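Local coordinates for CLIP-associating protein 2 (Mus musculus, PDB 3WOZ) that probably binds tubulin through a TOG domain of stacked helical repeats and contributes to the control of microtubule dynamics, at residues Glu152-Ala155 with Lys156-Pro160; Phe119-Asp122 with Leu123-Asn126. All coordinates share one frame; numbering follows the deposited sequence.

How a helix starts and stops can be compared at two neighbouring sites. Interaction 2 opens helix 121-133; about 10 Å away, between centres, interaction 1 lies where helix 141-155 gives way to the loop before helix 167-179. Interaction 1 sets exposed K156 and Q157 beside buried L154, A155 and M158; interaction 2 has no fully exposed residue, and F119, Q124 and F125 are buried. Its main-chain bonds run i to i+4; in interaction 1 two, both from K156 N, are weak, and an ion pair, E152 with K156, lies beside them. The two touch: Q157 NE2 probably bonds N121 OD1 at 2.9 Å, L154 packs on N121 and Q124, and M158 SE meets the F125 ring.

Interaction 1 of 2, residues Glu152-Ala155 with Lys156-Pro160; sequences ETLA and KQMDP
E152 carries CG opposite its main-chain nitrogen (chi1 -152°) and bends at chi2, while K156 bends at chi2 and again at chi4; together these turns bring the two charged ends together one helical turn apart. K156 NZ lies 2.8 Å from E152 OE2, a salt bridge whose ammonium group approaches from above the carboxylate plane, 36° out of it. The lysine chain folds back over the main chain on its way, its CG 3.3 Å from E152 O. The other carboxylate oxygen, OE1, makes a weak hydrogen bond to S194, which gives this charge a second partner. Behind the ion pair the helical bonding slackens: K156 N divides weak bonds between E152 O and T153 O, and Q157 N then reaches L154 O at 3.1 Å from well above the carbonyl plane. L154 CG touches the selenium of M158, a selenomethionine here, at 4.0 Å, and L154 CD1 meets Q157 NE2 at 3.8 Å. That amide is held by N121 OD1 and R116 O. This last part of helix 141-155 thus sits between helix 186-202, touched by E152, A155, K156 and M158, and helices 102-118 and 121-133, on which L154 packs.

Interaction 2 of 2, residues Phe119-Asp122 with Leu123-Asn126; sequences FPND and LQFN
P120 and L123 meet through carbon alone, CG of the proline ring lying 3.8 Å from L123 CD1. Beside them D122 folds back on the next residue: with CG placed between its main-chain nitrogen and carbonyl carbon (chi1 59°), OD1 comes 2.8 Å from L123 N in a weak, bent bond. Q124 packs instead against F119 and the proline carbonyl, its CG 4.0 Å from F119 CB and 3.3 Å from P120 O. With Q124 replaced by alanine, F119 CB and P120 O would probably lose the methylene lying against them, leaving a gap beside F119. The main chain positions these groups: Q124 N bonds P120 O at 3.2 Å, F125 N bonds N121 O at 2.8 Å, and N126 N bonds D122 O at 2.9 Å. Farther out, the F119 side chain packs on L85 and L88 of helix 85-96, F125 lies against L154 of helix 141-155, N121 and D122 touch D162 in the loop before helix 167-179, and L123 touches Q82. This is a helix start with proline at the N-cap position, the first turn of helix 121-133 in the HEAT-repeat architecture of a TOG domain.

Interaction 1 of 2, residues Glu152-Ala155 with Lys156-Pro160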
loop_
_atom_site.group_PDB
_atom_site.type_symbol
_atom_site.label_atom_id
_atom_site.label_comp_id
_atom_site.label_asym_id
_atom_site.label_seq_id
_atom_site.Cartn_x
_atom_site.Cartn_y
_atom_site.Cartn_z
ATOM N N GLU A 152 -5.980 -4.353 -8.002
ATOM C CA GLU A 152 -6.948 -4.139 -9.069
ATOM C C GLU A 152 -6.868 -2.723 -9.636
ATOM O O GLU A 152 -6.842 -2.547 -10.851
ATOM C CB GLU A 152 -8.374 -4.435 -8.600
ATOM C CG GLU A 152 -9.274 -4.898 -9.745
ATOM C CD GLU A 152 -10.663 -4.296 -9.716
ATOM O OE1 GLU A 152 -11.215 -4.078 -8.614
ATOM O OE2 GLU A 152 -11.214 -4.057 -10.816
ATOM N N THR A 153 -6.821 -1.722 -8.757
ATOM C CA THR A 153 -6.756 -0.321 -9.192
ATOM C C THR A 153 -5.419 -0.010 -9.877
ATOM O O THR A 153 -5.378 0.726 -10.864
ATOM C CB THR A 153 -7.013 0.647 -8.021
ATOM O OG1 THR A 153 -8.179 0.226 -7.303
ATOM C CG2 THR A 153 -7.223 2.070 -8.520
ATOM N N LEU A 154 -4.334 -0.585 -9.361
ATOM C CA LEU A 154 -3.007 -0.404 -9.953
ATOM C C LEU A 154 -2.943 -1.027 -11.346
ATOM O O LEU A 154 -2.292 -0.490 -12.243
ATOM C CB LEU A 154 -1.912 -0.997 -9.054
ATOM C CG LEU A 154 -0.457 -0.710 -9.454
ATOM C CD1 LEU A 154 -0.105 0.762 -9.254
ATOM C CD2 LEU A 154 0.509 -1.596 -8.684
ATOM N N ALA A 155 -3.636 -2.151 -11.514
ATOM C CA ALA A 155 -3.686 -2.860 -12.791
ATOM C C ALA A 155 -4.354 -2.038 -13.892
ATOM O O ALA A 155 -4.020 -2.189 -15.069
ATOM C CB ALA A 155 -4.387 -4.201 -12.624
ATOM N N LYS A 156 -5.288 -1.169 -13.502
ATOM C CA LYS A 156 -5.993 -0.292 -14.439
ATOM C C LYS A 156 -5.120 0.851 -14.961
ATOM O O LYS A 156 -5.464 1.494 -15.953
ATOM C CB LYS A 156 -7.271 0.286 -13.804
ATOM C CG LYS A 156 -8.225 -0.740 -13.182
ATOM C CD LYS A 156 -8.747 -1.746 -14.204
ATOM C CE LYS A 156 -9.526 -2.871 -13.535
ATOM N NZ LYS A 156 -10.850 -2.414 -13.020
ATOM N N GLN A 157 -4.001 1.110 -14.291
ATOM C CA GLN A 157 -3.105 2.193 -14.696
ATOM C C GLN A 157 -1.716 1.712 -15.149
ATOM O O GLN A 157 -0.889 2.510 -15.590
ATOM C CB GLN A 157 -2.995 3.250 -13.582
ATOM C CG GLN A 157 -2.300 2.792 -12.296
ATOM C CD GLN A 157 -2.193 3.894 -11.249
ATOM O OE1 GLN A 157 -3.188 4.517 -10.880
ATOM N NE2 GLN A 157 -0.982 4.130 -10.756
HETATM N N MSE A 158 -1.472 0.410 -15.041
HETATM C CA MSE A 158 -0.173 -0.174 -15.377
HETATM C C MSE A 158 0.073 -0.317 -16.874
HETATM O O MSE A 158 -0.862 -0.317 -17.674
HETATM C CB MSE A 158 -0.042 -1.554 -14.738
HETATM C CG MSE A 158 0.602 -1.562 -13.377
HETATM SE SE MSE A 158 0.266 -3.247 -12.477
HETATM C CE MSE A 158 1.485 -4.430 -13.439
ATOM N N ASP A 159 1.347 -0.438 -17.234
ATOM C CA ASP A 159 1.749 -0.913 -18.557
ATOM C C ASP A 159 1.735 -2.436 -18.541
ATOM O O ASP A 159 1.999 -3.034 -17.499
ATOM C CB ASP A 159 3.159 -0.427 -18.898
ATOM C CG ASP A 159 3.181 0.979 -19.463
ATOM O OD1 ASP A 159 2.129 1.462 -19.946
ATOM O OD2 ASP A 159 4.267 1.597 -19.436
ATOM N N PRO A 160 1.425 -3.074 -19.688
ATOM C CA PRO A 160 1.457 -4.539 -19.783
ATOM C C PRO A 160 2.780 -5.179 -19.328
ATOM O O PRO A 160 2.760 -6.240 -18.705
ATOM C CB PRO A 160 1.220 -4.794 -21.273
ATOM C CG PRO A 160 0.376 -3.645 -21.704
ATOM C CD PRO A 160 0.871 -2.462 -20.914
#

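Interaction 2 of 2, residues Phe119-Asp122 with Leu123-Asn126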
loop_
_atom_site.group_PDB
_atom_site.type_symbol
_atom_site.label_atom_id
_atom_site.label_comp_id
_atom_site.label_asym_id
_atom_site.label_seq_id
_atom_site.Cartn_x
_atom_site.Cartn_y
_atom_site.Cartn_z
ATOM N N PHE A 119 4.144 7.069 -7.541
ATOM C CA PHE A 119 5.317 6.192 -7.634
ATOM C C PHE A 119 5.260 5.323 -8.881
ATOM O O PHE A 119 4.170 5.043 -9.367
ATOM C CB PHE A 119 5.417 5.308 -6.385
ATOM C CG PHE A 119 5.717 6.065 -5.125
ATOM C CD1 PHE A 119 7.029 6.408 -4.798
ATOM C CD2 PHE A 119 4.692 6.427 -4.253
ATOM C CE1 PHE A 119 7.312 7.103 -3.627
ATOM C CE2 PHE A 119 4.966 7.128 -3.081
ATOM C CZ PHE A 119 6.277 7.465 -2.766
ATOM N N PRO A 120 6.428 4.874 -9.394
ATOM C CA PRO A 120 6.399 3.997 -10.574
ATOM C C PRO A 120 5.542 2.759 -10.335
ATOM O O PRO A 120 5.562 2.200 -9.241
ATOM C CB PRO A 120 7.869 3.603 -10.769
ATOM C CG PRO A 120 8.651 4.676 -10.085
ATOM C CD PRO A 120 7.805 5.122 -8.924
ATOM N N ASN A 121 4.793 2.352 -11.355
ATOM C CA ASN A 121 3.858 1.237 -11.237
ATOM C C ASN A 121 4.529 -0.118 -10.981
ATOM O O ASN A 121 4.070 -0.888 -10.134
ATOM C CB ASN A 121 2.951 1.162 -12.470
ATOM C CG ASN A 121 1.939 2.305 -12.537
ATOM O OD1 ASN A 121 1.445 2.784 -11.511
ATOM N ND2 ASN A 121 1.612 2.732 -13.755
ATOM N N ASP A 122 5.605 -0.405 -11.716
ATOM C CA ASP A 122 6.319 -1.678 -11.568
ATOM C C ASP A 122 6.808 -1.879 -10.134
ATOM O O ASP A 122 6.594 -2.945 -9.551
ATOM C CB ASP A 122 7.470 -1.814 -12.586
ATOM C CG ASP A 122 8.514 -0.708 -12.468
ATOM O OD1 ASP A 122 8.194 0.405 -11.983
ATOM O OD2 ASP A 122 9.670 -0.953 -12.880
ATOM N N LEU A 123 7.422 -0.840 -9.571
ATOM C CA LEU A 123 7.907 -0.852 -8.184
ATOM C C LEU A 123 6.782 -1.094 -7.166
ATOM O O LEU A 123 6.942 -1.892 -6.232
ATOM C CB LEU A 123 8.638 0.453 -7.844
ATOM C CG LEU A 123 9.926 0.869 -8.572
ATOM C CD1 LEU A 123 10.451 2.146 -7.943
ATOM C CD2 LEU A 123 11.013 -0.207 -8.546
ATOM N N GLN A 124 5.657 -0.401 -7.347
ATOM C CA GLN A 124 4.468 -0.621 -6.520
ATOM C C GLN A 124 4.002 -2.066 -6.641
ATOM O O GLN A 124 3.720 -2.720 -5.640
ATOM C CB GLN A 124 3.316 0.278 -6.960
ATOM C CG GLN A 124 3.508 1.761 -6.756
ATOM C CD GLN A 124 2.223 2.510 -7.031
ATOM O OE1 GLN A 124 2.157 3.360 -7.919
ATOM N NE2 GLN A 124 1.179 2.163 -6.296
ATOM N N PHE A 125 3.910 -2.548 -7.878
ATOM C CA PHE A 125 3.410 -3.893 -8.153
ATOM C C PHE A 125 4.281 -4.975 -7.519
ATOM O O PHE A 125 3.763 -5.962 -6.989
ATOM C CB PHE A 125 3.280 -4.129 -9.660
ATOM C CG PHE A 125 2.591 -5.419 -10.014
ATOM C CD1 PHE A 125 3.329 -6.523 -10.438
ATOM C CD2 PHE A 125 1.207 -5.536 -9.908
ATOM C CE1 PHE A 125 2.696 -7.722 -10.766
ATOM C CE2 PHE A 125 0.563 -6.731 -10.232
ATOM C CZ PHE A 125 1.309 -7.828 -10.659
ATOM N N ASN A 126 5.597 -4.776 -7.568
ATOM C CA ASN A 126 6.548 -5.744 -7.028
ATOM C C ASN A 126 6.444 -5.850 -5.514
ATOM O O ASN A 126 6.534 -6.944 -4.957
ATOM C CB ASN A 126 7.980 -5.410 -7.460
ATOM C CG ASN A 126 8.197 -5.569 -8.961
ATOM O OD1 ASN A 126 9.143 -5.011 -9.517
ATOM N ND2 ASN A 126 7.322 -6.324 -9.623
#